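Lactaldehyde dehydrogenase (Escherichia coli, PDB 2IMP) catalyses the irreversible NAD-dependent oxidation of L-lactaldehyde to L-lactate and also oxidises glycolaldehyde to glycolate, working as a homotetramer. Local coordinates at residues 403-408 with 429-434; 410-415 with 447-452; 414-419 with 436-441. All blocks are in the same frame, centred on the assembly; numbering follows the deposited sequence.

Contact 1 (403-408 with 429-434); sequences MANDSD and GLKFGE
With CG set beside its backbone N (chi1 -72°), Asn405, of the segment on helix 397-405, reaches the chain leaving helix 420-429, and Phe432, turned the same way about its first torsion (-65°), brings its ring to Ala404 and Asn405. The Asn405 amide then grips two backbone groups of 429-434. OD1 takes the N-H of Lys431 at 2.8 Å in a nearly straight bond, and ND2 donates a hydrogen bond to Gly429 O, also at 2.8 Å, with that oxygen close to the amide plane. The extended Lys431 chain runs alongside, CB 3.5 Å from Asn405 OD1. Phe432 approaches edge-on: CZ lies 3.2 Å from Ala404 O and CE1 3.4 Å from Asn405 OD1, with amide and ring planes 25° apart. Ala404 CB meets Leu430 CD2 at 3.9 Å. Arg290 donates a hydrogen bond to Ala404 O, and Arg453 makes a cation-pi contact with Phe432. Two bonds from one amide fix its rotation and supply partners for backbone atoms on either side of the point where the chain leaves helix 420-429, while the slightly positive ring edge of Phe432 suits the two oxygens it faces.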
loop_
_atom_site.group_PDB
_atom_site.type_symbol
_atom_site.label_atom_id
_atom_site.label_comp_id
_atom_site.label_asym_id
_atom_site.label_seq_id
_atom_site.Cartn_x
_atom_site.Cartn_y
_atom_site.Cartn_z
ATOM N N MET A 403 -6.660 16.222 -30.440
ATOM C CA MET A 403 -6.788 17.662 -30.247
ATOM C C MET A 403 -6.821 18.058 -28.759
ATOM O O MET A 403 -6.275 19.090 -28.366
ATOM C CB MET A 403 -8.040 18.190 -30.958
ATOM C CG MET A 403 -7.940 18.139 -32.480
ATOM S SD MET A 403 -9.306 18.959 -33.331
ATOM C CE MET A 403 -10.456 17.618 -33.453
ATOM N N ALA A 404 -7.470 17.231 -27.946
ATOM C CA ALA A 404 -7.513 17.487 -26.514
ATOM C C ALA A 404 -6.088 17.437 -25.917
ATOM O O ALA A 404 -5.702 18.295 -25.123
ATOM C CB ALA A 404 -8.410 16.458 -25.822
ATOM N N ASN A 405 -5.320 16.431 -26.333
ATOM C CA ASN A 405 -3.943 16.287 -25.871
ATOM C C ASN A 405 -3.021 17.394 -26.389
ATOM O O ASN A 405 -1.960 17.645 -25.822
ATOM C CB ASN A 405 -3.362 14.933 -26.283
ATOM C CG ASN A 405 -3.946 13.787 -25.493
ATOM O OD1 ASN A 405 -4.386 13.968 -24.360
ATOM N ND2 ASN A 405 -3.942 12.596 -26.077
ATOM N N ASP A 406 -3.440 18.043 -27.470
ATOM C CA ASP A 406 -2.662 19.127 -28.052
ATOM C C ASP A 406 -2.753 20.415 -27.216
ATOM O O ASP A 406 -3.378 21.400 -27.615
ATOM C CB ASP A 406 -3.131 19.395 -29.483
ATOM C CG ASP A 406 -2.370 20.527 -30.139
ATOM O OD1 ASP A 406 -1.123 20.513 -30.080
ATOM O OD2 ASP A 406 -3.015 21.428 -30.713
ATOM N N SER A 407 -2.117 20.371 -26.050
ATOM C CA SER A 407 -2.126 21.482 -25.110
ATOM C C SER A 407 -0.959 21.430 -24.101
ATOM O O SER A 407 -0.527 20.344 -23.716
ATOM C CB SER A 407 -3.457 21.467 -24.343
ATOM O OG SER A 407 -3.437 22.316 -23.207
ATOM N N ASP A 408 -0.448 22.589 -23.697
ATOM C CA ASP A 408 0.619 22.602 -22.707
ATOM C C ASP A 408 0.104 22.260 -21.302
ATOM O O ASP A 408 0.879 22.080 -20.367
ATOM C CB ASP A 408 1.322 23.960 -22.660
ATOM C CG ASP A 408 2.247 24.169 -23.832
ATOM O OD1 ASP A 408 2.940 23.201 -24.208
ATOM O OD2 ASP A 408 2.288 25.295 -24.368
ATOM N N GLY A 429 -6.183 7.009 -24.065
ATOM C CA GLY A 429 -5.598 8.020 -24.933
ATOM C C GLY A 429 -5.433 9.422 -24.368
ATOM O O GLY A 429 -4.507 10.137 -24.753
ATOM N N LEU A 430 -6.324 9.826 -23.470
ATOM C CA LEU A 430 -6.253 11.158 -22.872
ATOM C C LEU A 430 -5.080 11.355 -21.874
ATOM O O LEU A 430 -4.970 10.644 -20.873
ATOM C CB LEU A 430 -7.590 11.489 -22.188
ATOM C CG LEU A 430 -8.731 11.792 -23.170
ATOM C CD1 LEU A 430 -10.062 11.895 -22.453
ATOM C CD2 LEU A 430 -8.422 13.090 -23.892
ATOM N N LYS A 431 -4.219 12.323 -22.158
ATOM C CA LYS A 431 -3.076 12.597 -21.296
ATOM C C LYS A 431 -3.333 13.725 -20.259
ATOM O O LYS A 431 -2.798 14.826 -20.364
ATOM C CB LYS A 431 -1.860 12.922 -22.167
ATOM C CG LYS A 431 -1.486 11.771 -23.094
ATOM C CD LYS A 431 -0.432 12.161 -24.118
ATOM C CE LYS A 431 -0.194 11.019 -25.103
ATOM N NZ LYS A 431 0.739 11.364 -26.213
ATOM N N PHE A 432 -4.166 13.409 -19.273
ATOM C CA PHE A 432 -4.538 14.342 -18.220
ATOM C C PHE A 432 -4.539 13.723 -16.806
ATOM O O PHE A 432 -4.692 12.513 -16.653
ATOM C CB PHE A 432 -5.928 14.930 -18.515
ATOM C CG PHE A 432 -5.981 15.784 -19.753
ATOM C CD1 PHE A 432 -5.896 15.210 -21.019
ATOM C CD2 PHE A 432 -6.048 17.170 -19.652
ATOM C CE1 PHE A 432 -5.890 16.004 -22.160
ATOM C CE2 PHE A 432 -6.043 17.972 -20.792
ATOM C CZ PHE A 432 -5.954 17.390 -22.043
ATOM N N GLY A 433 -4.365 14.560 -15.791
ATOM C CA GLY A 433 -4.356 14.068 -14.423
ATOM C C GLY A 433 -5.738 13.614 -13.994
ATOM O O GLY A 433 -5.887 12.878 -13.014
ATOM N N GLU A 434 -6.751 14.060 -14.729
ATOM C CA GLU A 434 -8.132 13.703 -14.441
ATOM C C GLU A 434 -9.020 13.563 -15.693
ATOM O O GLU A 434 -8.912 14.345 -16.644
ATOM C CB GLU A 434 -8.782 14.746 -13.523
ATOM C CG GLU A 434 -8.072 14.993 -12.207
ATOM C CD GLU A 434 -8.728 16.106 -11.404
ATOM O OE1 GLU A 434 -9.246 17.061 -12.026
ATOM O OE2 GLU A 434 -8.712 16.031 -10.159
#

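Contact 2 (410-415 with 447-452); sequences GLTSSI and GFHAGW. With LAC (lactic acid), chain E; SO4 (sulfate ion), chain B.
Leu411 packs across His449, the two side chains meeting at about a right angle, and this is the close apolar part of the contact. CD1 sits over one face of the imidazole, 3.9 Å from the centroid and 16° off the ring normal, a CH-pi contact displaced toward the rim. The same methyl presses on the chain beyond, 3.5 Å from Gly451 N, while CD2 approaches His449 NE2 at 3.6 Å. Leu411 has CG anti to its N (chi1 -179°), which directs the branch to the chain from His449 to Gly451. One step back, Gly410 and Trp452 form an antiparallel hydrogen-bonded pair in which Trp452 N donates to Gly410 O at 2.8 Å; the donor stands well above the carbonyl plane. Gly410, lacking a side chain, lies close beside Trp452 CB, and the indole leads away to where NE1 donates a hydrogen bond to Thr472 O of the second subunit.

The contact thins out along the strand. Thr412 barely touches the other segment, its OG1 4.2 Å from His449 CE1 and bonded instead to Glu434, and from Ser413 onward the two chains have parted. A sulfate, probably from the crystallisation liquor, lies on this side and accepts a hydrogen bond from Thr412 N; its fit against Gly410 and Leu411 is doubtful.

The bound lactate lies on the other side of the imidazole from Leu411 CD1: LAC O is 2.7 Å from His449 NE2 but well out of the ring plane. ND1 is held by Glu434, a second-shell carboxylate that orients the ring. Asn286, Glu251 and Arg161 hydrogen-bond the lactate. The contact thus backs His449, a lactate-binding residue of this aldehyde dehydrogenase, with strand 409-416.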
loop_
_atom_site.group_PDB
_atom_site.type_symbol
_atom_site.label_atom_id
_atom_site.label_comp_id
_atom_site.label_asym_id
_atom_site.label_seq_id
_atom_site.Cartn_x
_atom_site.Cartn_y
_atom_site.Cartn_z
ATOM N N GLY A 410 -2.436 19.796 -18.748
ATOM C CA GLY A 410 -2.997 18.462 -18.648
ATOM C C GLY A 410 -3.548 18.147 -17.276
ATOM O O GLY A 410 -3.228 17.120 -16.690
ATOM N N LEU A 411 -4.378 19.043 -16.758
ATOM C CA LEU A 411 -4.980 18.848 -15.457
ATOM C C LEU A 411 -6.311 18.055 -15.487
ATOM O O LEU A 411 -6.404 16.979 -14.906
ATOM C CB LEU A 411 -5.201 20.208 -14.784
ATOM C CG LEU A 411 -5.815 20.211 -13.380
ATOM C CD1 LEU A 411 -4.984 19.349 -12.433
ATOM C CD2 LEU A 411 -5.899 21.649 -12.873
ATOM N N THR A 412 -7.308 18.589 -16.192
ATOM C CA THR A 412 -8.626 17.962 -16.269
ATOM C C THR A 412 -9.187 17.738 -17.696
ATOM O O THR A 412 -8.955 18.536 -18.600
ATOM C CB THR A 412 -9.668 18.804 -15.492
ATOM O OG1 THR A 412 -9.205 19.031 -14.155
ATOM C CG2 THR A 412 -11.008 18.085 -15.437
ATOM N N SER A 413 -9.924 16.644 -17.861
ATOM C CA SER A 413 -10.558 16.293 -19.129
ATOM C C SER A 413 -11.920 15.582 -18.932
ATOM O O SER A 413 -12.235 15.131 -17.828
ATOM C CB SER A 413 -9.642 15.382 -19.956
ATOM O OG SER A 413 -9.484 14.115 -19.342
ATOM N N SER A 414 -12.708 15.488 -20.000
ATOM C CA SER A 414 -14.003 14.827 -19.918
ATOM C C SER A 414 -14.558 14.316 -21.260
ATOM O O SER A 414 -14.264 14.868 -22.323
ATOM C CB SER A 414 -15.036 15.760 -19.281
ATOM O OG SER A 414 -15.363 16.836 -20.142
ATOM N N ILE A 415 -15.356 13.259 -21.190
ATOM C CA ILE A 415 -15.969 12.692 -22.378
ATOM C C ILE A 415 -17.374 12.119 -22.119
ATOM O O ILE A 415 -17.656 11.609 -21.031
ATOM C CB ILE A 415 -15.079 11.587 -22.997
ATOM C CG1 ILE A 415 -15.685 11.117 -24.324
ATOM C CG2 ILE A 415 -14.927 10.430 -22.028
ATOM C CD1 ILE A 415 -14.820 10.144 -25.097
ATOM N N GLY A 447 -9.635 12.018 -3.920
ATOM C CA GLY A 447 -8.965 11.751 -5.183
ATOM C C GLY A 447 -7.566 12.347 -5.172
ATOM O O GLY A 447 -6.958 12.518 -4.116
ATOM N N PHE A 448 -7.033 12.643 -6.348
ATOM C CA PHE A 448 -5.717 13.255 -6.445
ATOM C C PHE A 448 -5.667 14.281 -7.587
ATOM O O PHE A 448 -5.564 13.928 -8.763
ATOM C CB PHE A 448 -4.618 12.188 -6.626
ATOM C CG PHE A 448 -3.201 12.727 -6.477
ATOM C CD1 PHE A 448 -2.886 13.653 -5.480
ATOM C CD2 PHE A 448 -2.173 12.272 -7.305
ATOM C CE1 PHE A 448 -1.573 14.123 -5.309
ATOM C CE2 PHE A 448 -0.858 12.730 -7.148
ATOM C CZ PHE A 448 -0.556 13.661 -6.140
ATOM N N HIS A 449 -5.818 15.544 -7.210
ATOM C CA HIS A 449 -5.780 16.651 -8.149
ATOM C C HIS A 449 -4.323 17.012 -8.496
ATOM O O HIS A 449 -3.662 17.754 -7.765
ATOM C CB HIS A 449 -6.473 17.865 -7.532
ATOM C CG HIS A 449 -6.862 18.921 -8.521
ATOM N ND1 HIS A 449 -7.763 18.685 -9.543
ATOM C CD2 HIS A 449 -6.535 20.229 -8.603
ATOM C CE1 HIS A 449 -7.972 19.809 -10.204
ATOM N NE2 HIS A 449 -7.242 20.761 -9.655
ATOM N N ALA A 450 -3.839 16.438 -9.590
ATOM C CA ALA A 450 -2.476 16.654 -10.047
ATOM C C ALA A 450 -2.404 16.826 -11.575
ATOM O O ALA A 450 -2.835 15.956 -12.326
ATOM C CB ALA A 450 -1.598 15.488 -9.606
ATOM N N GLY A 451 -1.856 17.949 -12.016
ATOM C CA GLY A 451 -1.799 18.206 -13.440
ATOM C C GLY A 451 -0.558 17.751 -14.168
ATOM O O GLY A 451 0.547 17.768 -13.630
ATOM N N TRP A 452 -0.765 17.315 -15.403
ATOM C CA TRP A 452 0.320 16.896 -16.274
ATOM C C TRP A 452 0.933 18.119 -16.990
ATOM O O TRP A 452 0.350 19.205 -16.970
ATOM C CB TRP A 452 -0.206 15.929 -17.328
ATOM C CG TRP A 452 -0.568 14.567 -16.820
ATOM C CD1 TRP A 452 -1.034 14.242 -15.576
ATOM C CD2 TRP A 452 -0.537 13.349 -17.570
ATOM N NE1 TRP A 452 -1.290 12.894 -15.506
ATOM C CE2 TRP A 452 -0.992 12.321 -16.712
ATOM C CE3 TRP A 452 -0.159 13.024 -18.879
ATOM C CZ2 TRP A 452 -1.091 10.988 -17.130
ATOM C CZ3 TRP A 452 -0.254 11.696 -19.294
ATOM C CH2 TRP A 452 -0.715 10.695 -18.417
HETATM C C LAC E . -9.350 23.549 -8.322
HETATM C CA LAC E . -9.033 25.014 -8.362
HETATM C CB LAC E . -9.749 25.726 -7.201
HETATM O O LAC E . -8.449 22.726 -8.160
HETATM O OHN LAC E . -7.619 25.216 -8.191
HETATM O OXT LAC E . -10.612 23.147 -8.509
HETATM S S SO4 B . -6.264 21.117 -18.508
HETATM O O1 SO4 B . -5.561 22.321 -18.964
HETATM O O2 SO4 B . -6.743 21.319 -17.126
HETATM O O3 SO4 B . -7.389 20.821 -19.398
HETATM O O4 SO4 B . -5.342 19.987 -18.585
#

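Contact 3 (414-419 with 436-441); sequences SIYTQN and YINREN
Ser414 and Ile415 pair with Tyr436 and Ile437 in parallel register, Ile415 being bonded through both its N and its O. Ile415 N donates to Tyr436 O at 2.9 Å, and Ile415 O receives Asn438 N at 3.1 Å. Ser414 CA also makes a CA-H...O contact to Tyr436 O, 3.1 Å away.

The amide of Asn438 carries the pairing past the end of strand 434-437. It imitates a peptide edge against Thr417: OD1 accepts Thr417 N on a lone pair, at 3.1 Å though bent (136° at the hydrogen), and ND2 gives a straight 2.8 Å bond to Thr417 O. That oxygen lies in the amide plane. Asn438 has left strand conformation (phi/psi 52°/47°), and its CG stands beside the backbone N, which swings the amide back to the neighbouring chain.

Apolar contacts are lighter. Ile415 and Ile437 lie side by side, CG2 4.1 Å from CG1, on the face covered by helix 420-429. On the opposite face Ser414 CB meets Tyr436 CB. The Tyr416 ring slides past Asn438 in the opposite direction, while helix 266-274 packs against this ring.

Charged groups lie farther along. Arg439 grips Glu440 O side-on with NE and NH2, one guanidinium face against Tyr436, and NH1 reaches Glu134 of the second subunit. With both polar atoms of Asn438 engaged by a single residue, its amide is held flat, and hydrogen bonding between the chains continues after the regular strand has stopped.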
loop_
_atom_site.group_PDB
_atom_site.type_symbol
_atom_site.label_atom_id
_atom_site.label_comp_id
_atom_site.label_asym_id
_atom_site.label_seq_id
_atom_site.Cartn_x
_atom_site.Cartn_y
_atom_site.Cartn_z
ATOM N N SER A 414 -12.708 15.488 -20.000
ATOM C CA SER A 414 -14.003 14.827 -19.918
ATOM C C SER A 414 -14.558 14.316 -21.260
ATOM O O SER A 414 -14.264 14.868 -22.323
ATOM C CB SER A 414 -15.036 15.760 -19.281
ATOM O OG SER A 414 -15.363 16.836 -20.142
ATOM N N ILE A 415 -15.356 13.259 -21.190
ATOM C CA ILE A 415 -15.969 12.692 -22.378
ATOM C C ILE A 415 -17.374 12.119 -22.119
ATOM O O ILE A 415 -17.656 11.609 -21.031
ATOM C CB ILE A 415 -15.079 11.587 -22.997
ATOM C CG1 ILE A 415 -15.685 11.117 -24.324
ATOM C CG2 ILE A 415 -14.927 10.430 -22.028
ATOM C CD1 ILE A 415 -14.820 10.144 -25.097
ATOM N N TYR A 416 -18.241 12.235 -23.122
ATOM C CA TYR A 416 -19.610 11.740 -23.030
ATOM C C TYR A 416 -19.950 10.727 -24.125
ATOM O O TYR A 416 -19.968 11.050 -25.309
ATOM C CB TYR A 416 -20.587 12.909 -23.079
ATOM C CG TYR A 416 -20.276 13.955 -22.043
ATOM C CD1 TYR A 416 -19.238 14.864 -22.239
ATOM C CD2 TYR A 416 -20.967 13.992 -20.833
ATOM C CE1 TYR A 416 -18.890 15.784 -21.253
ATOM C CE2 TYR A 416 -20.626 14.909 -19.839
ATOM C CZ TYR A 416 -19.586 15.799 -20.058
ATOM O OH TYR A 416 -19.223 16.693 -19.076
ATOM N N THR A 417 -20.208 9.498 -23.703
ATOM C CA THR A 417 -20.510 8.417 -24.621
ATOM C C THR A 417 -21.151 7.222 -23.899
ATOM O O THR A 417 -21.173 7.177 -22.666
ATOM C CB THR A 417 -19.214 7.944 -25.322
ATOM O OG1 THR A 417 -19.497 6.858 -26.211
ATOM C CG2 THR A 417 -18.196 7.484 -24.288
ATOM N N GLN A 418 -21.657 6.264 -24.666
ATOM C CA GLN A 418 -22.287 5.096 -24.073
ATOM C C GLN A 418 -21.653 3.758 -24.521
ATOM O O GLN A 418 -22.126 2.672 -24.160
ATOM C CB GLN A 418 -23.785 5.115 -24.387
ATOM C CG GLN A 418 -24.421 6.478 -24.101
ATOM C CD GLN A 418 -25.923 6.478 -24.325
ATOM O OE1 GLN A 418 -26.689 6.873 -23.428
ATOM N NE2 GLN A 418 -26.361 6.075 -25.505
ATOM N N ASN A 419 -20.578 3.860 -25.300
ATOM C CA ASN A 419 -19.883 2.677 -25.798
ATOM C C ASN A 419 -18.664 2.237 -24.930
ATOM O O ASN A 419 -17.722 3.006 -24.713
ATOM C CB ASN A 419 -19.446 2.918 -27.245
ATOM C CG ASN A 419 -18.768 1.704 -27.867
ATOM O OD1 ASN A 419 -17.606 1.405 -27.575
ATOM N ND2 ASN A 419 -19.496 0.995 -28.726
ATOM N N TYR A 436 -13.171 12.923 -16.521
ATOM C CA TYR A 436 -14.551 12.727 -16.102
ATOM C C TYR A 436 -15.429 12.108 -17.193
ATOM O O TYR A 436 -15.481 12.605 -18.317
ATOM C CB TYR A 436 -15.172 14.050 -15.656
ATOM C CG TYR A 436 -14.520 14.641 -14.437
ATOM C CD1 TYR A 436 -13.383 15.435 -14.549
ATOM C CD2 TYR A 436 -15.025 14.383 -13.164
ATOM C CE1 TYR A 436 -12.763 15.965 -13.421
ATOM C CE2 TYR A 436 -14.414 14.905 -12.029
ATOM C CZ TYR A 436 -13.282 15.694 -12.165
ATOM O OH TYR A 436 -12.670 16.210 -11.047
ATOM N N ILE A 437 -16.100 11.018 -16.848
ATOM C CA ILE A 437 -16.969 10.337 -17.788
ATOM C C ILE A 437 -18.477 10.468 -17.459
ATOM O O ILE A 437 -18.935 10.037 -16.395
ATOM C CB ILE A 437 -16.593 8.849 -17.880
ATOM C CG1 ILE A 437 -15.119 8.724 -18.282
ATOM C CG2 ILE A 437 -17.485 8.144 -18.903
ATOM C CD1 ILE A 437 -14.633 7.298 -18.392
ATOM N N ASN A 438 -19.214 11.073 -18.387
ATOM C CA ASN A 438 -20.651 11.282 -18.247
ATOM C C ASN A 438 -21.110 11.958 -16.933
ATOM O O ASN A 438 -22.045 11.505 -16.276
ATOM C CB ASN A 438 -21.399 9.959 -18.439
ATOM C CG ASN A 438 -21.268 9.421 -19.855
ATOM O OD1 ASN A 438 -21.251 10.184 -20.821
ATOM N ND2 ASN A 438 -21.188 8.102 -19.982
ATOM N N ARG A 439 -20.427 13.041 -16.585
ATOM C CA ARG A 439 -20.720 13.851 -15.407
ATOM C C ARG A 439 -19.932 15.171 -15.428
ATOM O O ARG A 439 -19.034 15.336 -16.251
ATOM C CB ARG A 439 -20.403 13.090 -14.112
ATOM C CG ARG A 439 -18.961 12.628 -13.983
ATOM C CD ARG A 439 -18.519 12.561 -12.514
ATOM N NE ARG A 439 -18.293 13.894 -11.955
ATOM C CZ ARG A 439 -17.815 14.137 -10.735
ATOM N NH1 ARG A 439 -17.503 13.135 -9.918
ATOM N NH2 ARG A 439 -17.640 15.392 -10.332
ATOM N N GLU A 440 -20.265 16.097 -14.536
ATOM C CA GLU A 440 -19.565 17.371 -14.509
ATOM C C GLU A 440 -18.188 17.330 -13.798
ATOM O O GLU A 440 -17.920 16.431 -13.003
ATOM C CB GLU A 440 -20.459 18.451 -13.881
ATOM C CG GLU A 440 -20.580 18.434 -12.364
ATOM C CD GLU A 440 -21.209 17.169 -11.819
ATOM O OE1 GLU A 440 -22.034 16.541 -12.521
ATOM O OE2 GLU A 440 -20.890 16.812 -10.671
ATOM N N ASN A 441 -17.334 18.304 -14.101
ATOM C CA ASN A 441 -16.003 18.360 -13.509
ATOM C C ASN A 441 -15.933 18.940 -12.073
ATOM O O ASN A 441 -16.290 20.097 -11.842
ATOM C CB ASN A 441 -15.054 19.170 -14.402
ATOM C CG ASN A 441 -15.067 18.710 -15.847
ATOM O OD1 ASN A 441 -15.087 17.516 -16.129
ATOM N ND2 ASN A 441 -15.040 19.664 -16.771
#

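Going along the chain, helix 397-405 leads into strand 409-416, helix 420-429 and strand 434-437. Contact 1 closes the loop from the first helix to the exit of the second. Contact 3 closes the beta-alpha-beta unit by pairing its two parallel strands, and contact 2 spans farthest, bringing the loop before strand 452-453 back to strand 409-416. Contact 1 crosses both others, since its segments alternate with theirs; contact 3 nests within contact 2, with which it shares Ser414 and Ile415. Glu434 of contact 1 bonds Ser413 of contact 2. Contacts 1 and 3 tie the two helices and strands together, contact 2 links strand 409-416 to the loop of lactate-binding His449, and all three adjoin the second subunit.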